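Local coordinates for protein glycoside hydrolase family 81 (Clostridium thermocellum, PDB 6FOP) that probably hydrolyses beta-1,3-glucans such as laminarin, as a family 81 glycoside hydrolase of the Clostridium thermocellum cellulosome, at residues Asp146-Pro151 with Thr166-Asn171; Gly66-Lys71 with His85-Thr90; Tyr172-Pro177 with Phe201-Leu206; His56-Lys61 with Pro132-Val137. All blocks are in the same frame, centred on the assembly; numbering follows the deposited sequence. Where two conformers were deposited one is given.

How the contacts relate
All four contacts lie in one beta sandwich, built from a seven-stranded and an eight-stranded antiparallel sheet. Contact 2 is a strand pairing within the first sheet and contact 3 one within the second, whereas contacts 1 and 4 join the two. Contacts 2 and 4 have centres about 9 Å apart and are joined by the pairing of neighbouring strands 66-70 (contact 2) and 59-63 (contact 4). Contacts 3 and 4, about 10 Å apart, meet through neighbouring strands 200-206 and 133-139. Asp88 of contact 2 ties the sheets together, accepting from Asn168 ND2 of contact 1 and bonding to Tyr172 OH of contact 3. Contact 1 also holds Asp146 and Phe147 of a magnesium site.

Contact 1: Asp146-Pro151 with Thr166-Asn171; sequences DFSGTP and TINGVN. With MG (magnesium ion), chain B.
Ile167 pushes its CD1 methyl into a curl of backbone at Ser148-Pro151, where an apolar tip rests among carbonyl oxygens; no hydrogen bond crosses the contact. The setting is an end of the beta sandwich, where a type I' hairpin turn from Ile167 to Val170 in one sheet meets the loop leaving strand 143-147 of the other. CD1 is 3.5 Å from Ser148 O and 3.7 Å from Thr150 O. With CG1 anti to the backbone N (chi1 -168°), the branch reaches across to this loop, while CB and CG2 stay near CD2 of Phe147. Ser148 is the centre of an inverse gamma turn, which helps bend the chain round the methyl. Pro151 completes the wall: its CG sits 3.6 Å above the centre of the Phe147 ring, and its CA lies 3.5 Å from Thr166 O. The turn itself is closed by Ile167 and Val170, each donating its N to the other's O, and Asn168 sends ND2 to Asp88 in the neighbouring strand pairing. Behind the loop, Asp146 OD1 and Phe147 O bind a magnesium ion together with two waters, and Gly188 is the third residue of the site. One of those waters, itself a ligand 2.3 Å from the magnesium, puts Gly149 in the metal's second shell by donating a hydrogen bond to Gly149 O at 3.1 Å.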
loop_
_atom_site.group_PDB
_atom_site.type_symbol
_atom_site.label_atom_id
_atom_site.label_comp_id
_atom_site.label_asym_id
_atom_site.label_seq_id
_atom_site.Cartn_x
_atom_site.Cartn_y
_atom_site.Cartn_z
ATOM N N ASP A 146 -10.533 32.986 1.079
ATOM C CA ASP A 146 -10.264 33.600 -0.213
ATOM C C ASP A 146 -10.686 32.646 -1.318
ATOM O O ASP A 146 -9.975 31.678 -1.641
ATOM C CB ASP A 146 -8.770 33.933 -0.291
ATOM C CG ASP A 146 -8.358 34.588 -1.584
ATOM O OD1 ASP A 146 -9.210 34.858 -2.443
ATOM O OD2 ASP A 146 -7.132 34.813 -1.740
ATOM N N PHE A 147 -11.874 32.876 -1.860
ATOM C CA PHE A 147 -12.450 31.999 -2.897
ATOM C C PHE A 147 -11.802 32.223 -4.256
ATOM O O PHE A 147 -11.281 33.317 -4.548
ATOM C CB PHE A 147 -13.970 32.217 -3.009
ATOM C CG PHE A 147 -14.745 31.648 -1.860
ATOM C CD1 PHE A 147 -14.920 32.380 -0.700
ATOM C CD2 PHE A 147 -15.259 30.347 -1.930
ATOM C CE1 PHE A 147 -15.619 31.836 0.383
ATOM C CE2 PHE A 147 -15.955 29.798 -0.865
ATOM C CZ PHE A 147 -16.115 30.535 0.300
ATOM N N SER A 148 -11.809 31.172 -5.073
ATOM C CA SER A 148 -11.432 31.275 -6.480
ATOM C C SER A 148 -12.624 31.822 -7.267
ATOM O O SER A 148 -13.384 31.068 -7.894
ATOM C CB SER A 148 -10.982 29.922 -7.011
ATOM O OG SER A 148 -10.692 30.023 -8.378
ATOM N N GLY A 149 -12.766 33.135 -7.248
ATOM C CA GLY A 149 -13.981 33.812 -7.729
ATOM C C GLY A 149 -14.908 34.145 -6.563
ATOM O O GLY A 149 -14.484 34.244 -5.424
ATOM N N THR A 150 -16.180 34.344 -6.853
ATOM C CA THR A 150 -17.160 34.810 -5.863
ATOM C C THR A 150 -18.065 33.618 -5.664
ATOM O O THR A 150 -18.594 33.130 -6.626
ATOM C CB THR A 150 -17.990 36.002 -6.437
ATOM O OG1 THR A 150 -17.095 37.071 -6.721
ATOM C CG2 THR A 150 -19.009 36.482 -5.448
ATOM N N PRO A 151 -18.244 33.140 -4.428
ATOM C CA PRO A 151 -19.172 32.029 -4.283
ATOM C C PRO A 151 -20.637 32.432 -4.319
ATOM O O PRO A 151 -20.959 33.566 -4.001
ATOM C CB PRO A 151 -18.823 31.483 -2.896
ATOM C CG PRO A 151 -18.345 32.671 -2.138
ATOM C CD PRO A 151 -17.664 33.566 -3.141
ATOM N N THR A 166 -21.463 27.684 -2.891
ATOM C CA THR A 166 -21.171 26.902 -4.081
ATOM C C THR A 166 -20.115 27.658 -4.853
ATOM O O THR A 166 -20.290 28.844 -5.126
ATOM C CB THR A 166 -22.406 26.678 -4.943
ATOM O OG1 THR A 166 -23.506 26.224 -4.124
ATOM C CG2 THR A 166 -22.113 25.632 -6.046
ATOM N N ILE A 167 -19.013 26.973 -5.185
ATOM C CA ILE A 167 -17.917 27.539 -5.971
ATOM C C ILE A 167 -17.424 26.484 -6.938
ATOM O O ILE A 167 -17.242 25.345 -6.522
ATOM C CB ILE A 167 -16.795 28.090 -5.069
ATOM C CG1 ILE A 167 -15.794 28.925 -5.862
ATOM C CG2 ILE A 167 -16.085 27.011 -4.275
ATOM C CD1 ILE A 167 -16.315 30.294 -6.204
ATOM N N ASN A 168 -17.195 26.833 -8.201
ATOM C CA ASN A 168 -16.785 25.848 -9.206
ATOM C C ASN A 168 -17.726 24.634 -9.280
ATOM O O ASN A 168 -17.289 23.514 -9.554
ATOM C CB ASN A 168 -15.324 25.393 -8.940
ATOM C CG ASN A 168 -14.327 26.533 -9.076
ATOM O OD1 ASN A 168 -14.525 27.432 -9.894
ATOM N ND2 ASN A 168 -13.263 26.514 -8.283
ATOM N N GLY A 169 -19.010 24.829 -8.993
ATOM C CA GLY A 169 -19.988 23.748 -8.994
ATOM C C GLY A 169 -19.940 22.828 -7.793
ATOM O O GLY A 169 -20.677 21.853 -7.763
ATOM N N VAL A 170 -19.110 23.152 -6.792
ATOM C CA VAL A 170 -18.923 22.322 -5.609
ATOM C C VAL A 170 -19.581 23.029 -4.423
ATOM O O VAL A 170 -19.329 24.222 -4.185
ATOM C CB VAL A 170 -17.419 22.105 -5.307
ATOM C CG1 VAL A 170 -17.228 21.200 -4.097
ATOM C CG2 VAL A 170 -16.709 21.498 -6.514
ATOM N N ASN A 171 -20.455 22.307 -3.724
ATOM C CA ASN A 171 -21.109 22.811 -2.545
ATOM C C ASN A 171 -20.274 22.587 -1.304
ATOM O O ASN A 171 -19.733 21.498 -1.108
ATOM C CB ASN A 171 -22.481 22.144 -2.394
ATOM C CG ASN A 171 -23.380 22.424 -3.565
ATOM O OD1 ASN A 171 -23.777 23.566 -3.775
ATOM N ND2 ASN A 171 -23.654 21.409 -4.368
HETATM MG MG MG B . -10.883 35.521 -3.841
HETATM O O HOH W 1 -12.022 36.038 -5.766
HETATM O O HOH W 2 -10.720 37.689 -2.995
#

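Contact 2: Gly66-Lys71 with His85-Thr90; sequences GIEVGK and HKNDFT
Val69 O is gripped by two backbone donors, Asp88 N at 2.8 Å and Phe89 N at 3.2 Å, the signature of a classic beta bulge in this antiparallel pairing. The second bond lies in the carbonyl plane, whereas Asp88 N approaches tilted from it. Val69 N returns a bond to Phe89 O, and CB of Val69 packs over one face of the Phe89 ring, offset toward its rim. The extra residue in the bulge turns Asp88 toward Gly70-Lys71. Its OD2 receives Lys71 N at 3.0 Å from above the carboxylate plane, while OD1 offers its syn lone pair to Lys86 NZ in a salt bridge of 2.7 Å. The same NZ donates to Lys71 O, so the bent lysine chain, with CG tucked between backbone N and carbonyl carbon (chi1 55°), clasps the strand end. On the face carrying Glu68 and Thr90, His85 NE2 meets the anti lone pair of Glu68 OE1 at 2.8 Å, nearly in the ring plane. ND1 of this histidine is hydrogen-bonded to Thr59 OG1, and Lys63 forms a salt bridge with OE2 of Glu68. The pairing lies between strands 59-63 and 143-147 of its sheet, and its Val69-Phe89 face packs on Tyr172 and Ile203 of the opposing sheet.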
loop_
_atom_site.group_PDB
_atom_site.type_symbol
_atom_site.label_atom_id
_atom_site.label_comp_id
_atom_site.label_asym_id
_atom_site.label_seq_id
_atom_site.Cartn_x
_atom_site.Cartn_y
_atom_site.Cartn_z
ATOM N N GLY A 66 -1.895 30.367 2.966
ATOM C CA GLY A 66 -2.724 29.484 3.781
ATOM C C GLY A 66 -2.891 28.119 3.150
ATOM O O GLY A 66 -1.950 27.593 2.521
ATOM N N ILE A 67 -4.099 27.567 3.286
ATOM C CA ILE A 67 -4.390 26.193 2.865
ATOM C C ILE A 67 -5.436 26.179 1.758
ATOM O O ILE A 67 -6.617 26.516 1.989
ATOM C CB ILE A 67 -4.904 25.314 4.040
ATOM C CG1 ILE A 67 -4.023 25.424 5.298
ATOM C CG2 ILE A 67 -4.974 23.863 3.572
ATOM C CD1 ILE A 67 -4.494 26.422 6.336
ATOM N N GLU A 68 -5.026 25.797 0.544
ATOM C CA GLU A 68 -5.988 25.607 -0.532
ATOM C C GLU A 68 -6.834 24.393 -0.203
ATOM O O GLU A 68 -6.296 23.386 0.254
ATOM C CB GLU A 68 -5.332 25.365 -1.890
ATOM C CG GLU A 68 -4.438 26.496 -2.358
ATOM C CD GLU A 68 -4.007 26.363 -3.801
ATOM O OE1 GLU A 68 -4.047 25.246 -4.350
ATOM O OE2 GLU A 68 -3.579 27.390 -4.389
ATOM N N VAL A 69 -8.114 24.485 -0.497
ATOM C CA VAL A 69 -9.101 23.429 -0.342
ATOM C C VAL A 69 -9.815 23.238 -1.667
ATOM O O VAL A 69 -10.229 24.227 -2.309
ATOM C CB VAL A 69 -10.141 23.772 0.736
ATOM C CG1 VAL A 69 -11.205 22.684 0.842
ATOM C CG2 VAL A 69 -9.487 24.028 2.085
ATOM N N GLY A 70 -10.000 21.987 -2.087
ATOM C CA GLY A 70 -10.789 21.734 -3.285
ATOM C C GLY A 70 -11.370 20.340 -3.348
ATOM O O GLY A 70 -10.956 19.437 -2.605
ATOM N N LYS A 71 -12.290 20.169 -4.294
ATOM C CA LYS A 71 -12.797 18.874 -4.670
ATOM C C LYS A 71 -12.451 18.713 -6.133
ATOM O O LYS A 71 -12.917 19.486 -6.958
ATOM C CB LYS A 71 -14.306 18.701 -4.478
ATOM C CG LYS A 71 -14.709 17.229 -4.705
ATOM C CD LYS A 71 -16.151 16.949 -4.423
ATOM C CE LYS A 71 -16.483 15.509 -4.715
ATOM N NZ LYS A 71 -16.582 15.243 -6.161
ATOM N N HIS A 85 -5.811 18.160 -7.954
ATOM C CA HIS A 85 -6.106 19.206 -6.975
ATOM C C HIS A 85 -6.320 20.543 -7.696
ATOM O O HIS A 85 -5.537 20.909 -8.577
ATOM C CB HIS A 85 -4.975 19.351 -5.962
ATOM C CG HIS A 85 -5.098 20.585 -5.123
ATOM N ND1 HIS A 85 -6.041 20.727 -4.125
ATOM C CD2 HIS A 85 -4.437 21.767 -5.201
ATOM C CE1 HIS A 85 -5.960 21.953 -3.631
ATOM N NE2 HIS A 85 -4.971 22.588 -4.239
ATOM N N LYS A 86 -7.369 21.255 -7.299
ATOM C CA LYS A 86 -7.577 22.651 -7.680
ATOM C C LYS A 86 -8.031 23.426 -6.446
ATOM O O LYS A 86 -8.604 22.874 -5.517
ATOM C CB LYS A 86 -8.590 22.783 -8.841
ATOM C CG LYS A 86 -9.923 22.121 -8.556
ATOM C CD LYS A 86 -11.105 22.738 -9.230
ATOM C CE LYS A 86 -12.289 21.829 -9.153
ATOM N NZ LYS A 86 -13.161 22.043 -7.995
ATOM N N ASN A 87 -7.757 24.719 -6.464
ATOM C CA ASN A 87 -8.152 25.659 -5.404
ATOM C C ASN A 87 -9.591 26.108 -5.580
ATOM O O ASN A 87 -9.888 26.913 -6.482
ATOM C CB ASN A 87 -7.190 26.849 -5.460
ATOM C CG ASN A 87 -7.457 27.907 -4.414
ATOM O OD1 ASN A 87 -7.644 27.625 -3.252
ATOM N ND2 ASN A 87 -7.418 29.162 -4.846
ATOM N N ASP A 88 -10.503 25.595 -4.755
ATOM C CA ASP A 88 -11.856 26.157 -4.716
ATOM C C ASP A 88 -11.843 27.357 -3.775
ATOM O O ASP A 88 -12.437 28.399 -4.091
ATOM C CB ASP A 88 -12.889 25.095 -4.289
ATOM C CG ASP A 88 -13.119 24.021 -5.348
ATOM O OD1 ASP A 88 -12.968 24.303 -6.565
ATOM O OD2 ASP A 88 -13.457 22.856 -4.951
ATOM N N PHE A 89 -11.189 27.240 -2.627
ATOM C CA PHE A 89 -10.935 28.410 -1.774
ATOM C C PHE A 89 -9.689 28.168 -0.955
ATOM O O PHE A 89 -9.337 27.002 -0.641
ATOM C CB PHE A 89 -12.123 28.760 -0.860
ATOM C CG PHE A 89 -12.576 27.636 -0.004
ATOM C CD1 PHE A 89 -12.017 27.458 1.270
ATOM C CD2 PHE A 89 -13.588 26.795 -0.413
ATOM C CE1 PHE A 89 -12.452 26.433 2.093
ATOM C CE2 PHE A 89 -14.018 25.760 0.391
ATOM C CZ PHE A 89 -13.468 25.597 1.663
ATOM N N THR A 90 -9.021 29.254 -0.574
ATOM C CA THR A 90 -7.884 29.178 0.306
ATOM C C THR A 90 -8.302 29.663 1.700
ATOM O O THR A 90 -8.887 30.751 1.846
ATOM C CB THR A 90 -6.698 30.000 -0.259
ATOM O OG1 THR A 90 -6.224 29.374 -1.467
ATOM C CG2 THR A 90 -5.588 30.085 0.703
#

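Contact 3: Tyr172-Pro177 with Phe201-Leu206; sequences YGLFAP and FSIAVL
Tyr172-Phe175 and Ser202-Val205 form a regular antiparallel ladder in the eight-stranded sheet of the beta sandwich, tight along the strands and looser where the chain leaves them at Ala176-Pro177. Two hydrogen-bonded pairs carry the tight part. Gly173 N reaches Ala204 O at 2.9 Å and Phe175 N reaches Ser202 O at 2.8 Å, each answered by a return bond. On the face toward the other sheet, Tyr172 lays CE1 3.9 Å from CB of Val205, and the side chains of Leu174 and Ile203 cross obliquely, CD2 against CG2. The tyrosine hydroxyl continues past the ladder to a hydrogen bond with Asp88. At the loose end CD1 of Phe201 is 3.7 Å from Phe175 O, but the ring's apolar contacts are longer: 4.4 Å from CD1 to Ala176 CB and 4.3 Å from CZ to Leu174 CB. It is nevertheless buried, with Trp182 packed against all three of these side chains. The reverse face, carrying Phe175, Ser202 and Ala204, is covered in part by helix 211-220. There CG of Phe175 is anti to its carbonyl carbon (chi1 -54°), swinging the ring back along its own strand. Ala204 CB touches the ring edge at CE2, and Gly173 C sits 3.7 Å above the ring plane.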
loop_
_atom_site.group_PDB
_atom_site.type_symbol
_atom_site.label_atom_id
_atom_site.label_comp_id
_atom_site.label_asym_id
_atom_site.label_seq_id
_atom_site.Cartn_x
_atom_site.Cartn_y
_atom_site.Cartn_z
ATOM N N TYR A 172 -20.126 23.639 -0.487
ATOM C CA TYR A 172 -19.436 23.567 0.787
ATOM C C TYR A 172 -20.257 24.173 1.902
ATOM O O TYR A 172 -21.027 25.110 1.694
ATOM C CB TYR A 172 -18.114 24.325 0.752
ATOM C CG TYR A 172 -17.034 23.736 -0.101
ATOM C CD1 TYR A 172 -16.164 22.804 0.422
ATOM C CD2 TYR A 172 -16.867 24.146 -1.424
ATOM C CE1 TYR A 172 -15.127 22.309 -0.342
ATOM C CE2 TYR A 172 -15.851 23.633 -2.216
ATOM C CZ TYR A 172 -14.983 22.711 -1.663
ATOM O OH TYR A 172 -13.970 22.185 -2.437
ATOM N N GLY A 173 -20.022 23.654 3.104
ATOM C CA GLY A 173 -20.457 24.285 4.335
ATOM C C GLY A 173 -19.262 24.940 4.991
ATOM O O GLY A 173 -18.178 24.352 5.030
ATOM N N LEU A 174 -19.476 26.157 5.516
ATOM C CA LEU A 174 -18.475 26.885 6.310
ATOM C C LEU A 174 -19.051 27.022 7.696
ATOM O O LEU A 174 -20.118 27.622 7.859
ATOM C CB LEU A 174 -18.174 28.246 5.708
ATOM C CG LEU A 174 -17.851 28.326 4.228
ATOM C CD1 LEU A 174 -17.666 29.774 3.828
ATOM C CD2 LEU A 174 -16.612 27.504 3.881
ATOM N N PHE A 175 -18.387 26.412 8.677
ATOM C CA PHE A 175 -18.960 26.248 10.028
ATOM C C PHE A 175 -18.160 26.991 11.063
ATOM O O PHE A 175 -17.020 26.627 11.381
ATOM C CB PHE A 175 -19.025 24.760 10.396
ATOM C CG PHE A 175 -19.757 23.940 9.372
ATOM C CD1 PHE A 175 -21.146 23.980 9.282
ATOM C CD2 PHE A 175 -19.063 23.093 8.495
ATOM C CE1 PHE A 175 -21.823 23.224 8.323
ATOM C CE2 PHE A 175 -19.738 22.344 7.526
ATOM C CZ PHE A 175 -21.121 22.382 7.455
ATOM N N ALA A 176 -18.755 28.065 11.579
ATOM C CA ALA A 176 -18.116 28.935 12.571
ATOM C C ALA A 176 -18.645 28.673 13.971
ATOM O O ALA A 176 -19.711 28.087 14.141
ATOM C CB ALA A 176 -18.334 30.377 12.186
ATOM N N PRO A 177 -17.904 29.121 14.986
ATOM C CA PRO A 177 -18.450 29.048 16.338
ATOM C C PRO A 177 -19.734 29.848 16.512
ATOM O O PRO A 177 -19.935 30.887 15.832
ATOM C CB PRO A 177 -17.344 29.668 17.195
ATOM C CG PRO A 177 -16.083 29.525 16.401
ATOM C CD PRO A 177 -16.544 29.690 14.968
ATOM N N PHE A 201 -12.894 26.351 13.636
ATOM C CA PHE A 201 -13.559 26.671 12.344
ATOM C C PHE A 201 -13.444 25.412 11.503
ATOM O O PHE A 201 -12.371 24.813 11.470
ATOM C CB PHE A 201 -12.840 27.834 11.668
ATOM C CG PHE A 201 -13.444 28.278 10.377
ATOM C CD1 PHE A 201 -14.495 29.194 10.376
ATOM C CD2 PHE A 201 -12.994 27.777 9.168
ATOM C CE1 PHE A 201 -15.058 29.615 9.211
ATOM C CE2 PHE A 201 -13.575 28.203 7.970
ATOM C CZ PHE A 201 -14.617 29.115 8.003
ATOM N N SER A 202 -14.530 24.988 10.859
ATOM C CA SER A 202 -14.437 23.811 9.971
ATOM C C SER A 202 -15.157 24.055 8.670
ATOM O O SER A 202 -15.970 24.981 8.561
ATOM C CB SER A 202 -14.966 22.549 10.656
ATOM O OG SER A 202 -16.339 22.665 10.937
ATOM N N ILE A 203 -14.876 23.209 7.693
ATOM C CA ILE A 203 -15.546 23.246 6.388
ATOM C C ILE A 203 -15.916 21.809 6.047
ATOM O O ILE A 203 -15.304 20.861 6.599
ATOM C CB ILE A 203 -14.680 23.882 5.292
ATOM C CG1 ILE A 203 -13.470 23.016 4.911
ATOM C CG2 ILE A 203 -14.219 25.266 5.729
ATOM C CD1 ILE A 203 -13.722 21.930 3.874
ATOM N N ALA A 204 -16.901 21.634 5.176
ATOM C CA ALA A 204 -17.187 20.314 4.580
ATOM C C ALA A 204 -17.517 20.482 3.153
ATOM O O ALA A 204 -18.173 21.449 2.762
ATOM C CB ALA A 204 -18.335 19.587 5.260
ATOM N N VAL A 205 -17.112 19.512 2.350
ATOM C CA VAL A 205 -17.656 19.372 1.007
ATOM C C VAL A 205 -18.988 18.614 1.104
ATOM O O VAL A 205 -19.083 17.578 1.767
ATOM C CB VAL A 205 -16.684 18.707 0.017
ATOM C CG1 VAL A 205 -16.237 17.305 0.451
ATOM C CG2 VAL A 205 -17.300 18.658 -1.380
ATOM N N LEU A 206 -20.026 19.206 0.521
ATOM C CA LEU A 206 -21.391 18.705 0.633
ATOM C C LEU A 206 -21.780 18.004 -0.646
ATOM O O LEU A 206 -21.322 18.376 -1.710
ATOM C CB LEU A 206 -22.342 19.883 0.868
ATOM C CG LEU A 206 -22.015 20.734 2.086
ATOM C CD1 LEU A 206 -22.883 21.993 2.102
ATOM C CD2 LEU A 206 -22.176 19.961 3.377
#

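Contact 4: His56-Lys61 with Pro132-Val137; sequences HPLTFK and PYAYFV
The hydrophobic interior of the beta sandwich is bridged here, with Pro57, Leu58 and Phe60 of one sheet and its entry loop facing Pro132-Ala134, which lead into strand 133-139 of the other. No hydrogen bond crosses; the join is made of apolar side chains and backbone carbonyls, and the touching parts of the two chains run only 23° apart in direction. Leu58 is the central wedge. Its CG stands anti to the carbonyl carbon (chi1 -64°), and the side chain then extends so that CD1 comes 3.5 Å from Pro132 O and 3.8 Å from Tyr133 O. Pro132 O is already engaged by Val205 N in the adjacent strand, so the methyl packs beside a satisfied carbonyl. Pro57, which follows a cis peptide bond, adds its CG at 4.1 Å from Pro132 CA, and the turn there is pinned by His56 N bonding to Leu58 O. Val69 from strand 66-70 packs against both Leu58 and Phe60, while Val205 from the opposing sheet touches Pro57 and Leu58. Ala134 presents a single methyl to both larger side chains: its CB is 4.4 Å from Leu58 CD1, yet meets the Phe60 ring obliquely at CE1 and CZ, 3.8 Å from each.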
loop_
_atom_site.group_PDB
_atom_site.type_symbol
_atom_site.label_atom_id
_atom_site.label_comp_id
_atom_site.label_asym_id
_atom_site.label_seq_id
_atom_site.Cartn_x
_atom_site.Cartn_y
_atom_site.Cartn_z
ATOM N N HIS A 56 -9.075 12.834 -0.050
ATOM C CA HIS A 56 -10.290 12.233 -0.634
ATOM C C HIS A 56 -11.436 12.139 0.386
ATOM O O HIS A 56 -11.289 11.483 1.414
ATOM C CB HIS A 56 -10.072 10.838 -1.247
ATOM C CG HIS A 56 -8.976 10.732 -2.270
ATOM N ND1 HIS A 56 -8.133 9.645 -2.301
ATOM C CD2 HIS A 56 -8.594 11.527 -3.302
ATOM C CE1 HIS A 56 -7.269 9.775 -3.293
ATOM N NE2 HIS A 56 -7.544 10.892 -3.939
ATOM N N PRO A 57 -12.578 12.772 0.122
ATOM C CA PRO A 57 -12.923 13.452 -1.148
ATOM C C PRO A 57 -12.230 14.803 -1.382
ATOM O O PRO A 57 -12.276 15.320 -2.493
ATOM C CB PRO A 57 -14.450 13.582 -1.050
ATOM C CG PRO A 57 -14.670 13.679 0.436
ATOM C CD PRO A 57 -13.743 12.651 1.010
ATOM N N LEU A 58 -11.680 15.391 -0.330
ATOM C CA LEU A 58 -11.009 16.694 -0.435
ATOM C C LEU A 58 -9.549 16.593 -0.823
ATOM O O LEU A 58 -8.850 15.601 -0.503
ATOM C CB LEU A 58 -11.074 17.456 0.897
ATOM C CG LEU A 58 -12.469 17.858 1.367
ATOM C CD1 LEU A 58 -12.459 18.301 2.819
ATOM C CD2 LEU A 58 -13.035 18.977 0.538
ATOM N N THR A 59 -9.063 17.651 -1.439
ATOM C CA THR A 59 -7.647 17.827 -1.660
ATOM C C THR A 59 -7.212 19.178 -1.156
ATOM O O THR A 59 -8.027 20.116 -1.075
ATOM C CB THR A 59 -7.249 17.610 -3.132
ATOM O OG1 THR A 59 -7.797 18.650 -3.935
ATOM C CG2 THR A 59 -7.764 16.264 -3.655
ATOM N N PHE A 60 -5.926 19.298 -0.851
ATOM C CA PHE A 60 -5.395 20.503 -0.204
ATOM C C PHE A 60 -4.041 20.878 -0.760
ATOM O O PHE A 60 -3.348 20.039 -1.349
ATOM C CB PHE A 60 -5.240 20.280 1.320
ATOM C CG PHE A 60 -6.475 19.762 1.990
ATOM C CD1 PHE A 60 -7.465 20.641 2.418
ATOM C CD2 PHE A 60 -6.658 18.383 2.201
ATOM C CE1 PHE A 60 -8.615 20.161 3.009
ATOM C CE2 PHE A 60 -7.811 17.906 2.786
ATOM C CZ PHE A 60 -8.787 18.809 3.220
ATOM N N LYS A 61 -3.619 22.110 -0.538
ATOM C CA LYS A 61 -2.229 22.457 -0.778
ATOM C C LYS A 61 -1.846 23.619 0.097
ATOM O O LYS A 61 -2.547 24.637 0.123
ATOM C CB LYS A 61 -1.977 22.802 -2.250
ATOM C CG LYS A 61 -0.477 22.924 -2.558
ATOM C CD LYS A 61 -0.172 23.269 -4.005
ATOM C CE LYS A 61 -0.450 24.723 -4.286
ATOM N NZ LYS A 61 -0.161 25.033 -5.715
ATOM N N PRO A 132 -15.300 14.128 4.817
ATOM C CA PRO A 132 -15.715 15.293 4.003
ATOM C C PRO A 132 -15.396 16.630 4.681
ATOM O O PRO A 132 -15.664 17.671 4.091
ATOM C CB PRO A 132 -17.232 15.088 3.904
ATOM C CG PRO A 132 -17.583 14.462 5.177
ATOM C CD PRO A 132 -16.455 13.512 5.495
ATOM N N TYR A 133 -14.903 16.587 5.919
ATOM C CA TYR A 133 -14.542 17.775 6.691
ATOM C C TYR A 133 -13.064 18.085 6.645
ATOM O O TYR A 133 -12.233 17.166 6.449
ATOM C CB TYR A 133 -14.890 17.613 8.151
ATOM C CG TYR A 133 -16.354 17.445 8.447
ATOM C CD1 TYR A 133 -17.200 18.575 8.566
ATOM C CD2 TYR A 133 -16.907 16.205 8.672
ATOM C CE1 TYR A 133 -18.538 18.429 8.868
ATOM C CE2 TYR A 133 -18.253 16.051 8.958
ATOM C CZ TYR A 133 -19.072 17.186 9.063
ATOM O OH TYR A 133 -20.406 16.989 9.395
ATOM N N ALA A 134 -12.721 19.362 6.873
ATOM C CA ALA A 134 -11.374 19.756 7.305
ATOM C C ALA A 134 -11.577 20.701 8.487
ATOM O O ALA A 134 -12.550 21.474 8.517
ATOM C CB ALA A 134 -10.556 20.413 6.212
ATOM N N TYR A 135 -10.702 20.589 9.472
ATOM C CA TYR A 135 -10.872 21.260 10.763
ATOM C C TYR A 135 -9.696 22.200 11.025
ATOM O O TYR A 135 -8.555 21.864 10.727
ATOM C CB TYR A 135 -10.938 20.236 11.891
ATOM C CG TYR A 135 -11.904 19.078 11.660
ATOM C CD1 TYR A 135 -13.256 19.209 11.839
ATOM C CD2 TYR A 135 -11.429 17.842 11.239
ATOM C CE1 TYR A 135 -14.128 18.174 11.646
ATOM C CE2 TYR A 135 -12.293 16.786 11.033
ATOM C CZ TYR A 135 -13.632 16.926 11.211
ATOM O OH TYR A 135 -14.485 15.854 11.008
ATOM N N PHE A 136 -9.992 23.379 11.599
ATOM C CA PHE A 136 -8.992 24.414 11.773
ATOM C C PHE A 136 -9.091 25.066 13.146
ATOM O O PHE A 136 -10.197 25.236 13.678
ATOM C CB PHE A 136 -9.159 25.512 10.706
ATOM C CG PHE A 136 -9.141 25.001 9.273
ATOM C CD1 PHE A 136 -10.302 24.585 8.657
ATOM C CD2 PHE A 136 -7.946 24.927 8.575
ATOM C CE1 PHE A 136 -10.282 24.084 7.357
ATOM C CE2 PHE A 136 -7.920 24.427 7.280
ATOM C CZ PHE A 136 -9.093 24.021 6.678
ATOM N N VAL A 137 -7.925 25.459 13.671
ATOM C CA VAL A 137 -7.868 26.298 14.873
ATOM C C VAL A 137 -6.965 27.475 14.530
ATOM O O VAL A 137 -5.870 27.300 13.991
ATOM C CB VAL A 137 -7.329 25.517 16.084
ATOM C CG1 VAL A 137 -7.060 26.472 17.262
ATOM C CG2 VAL A 137 -8.343 24.467 16.497
#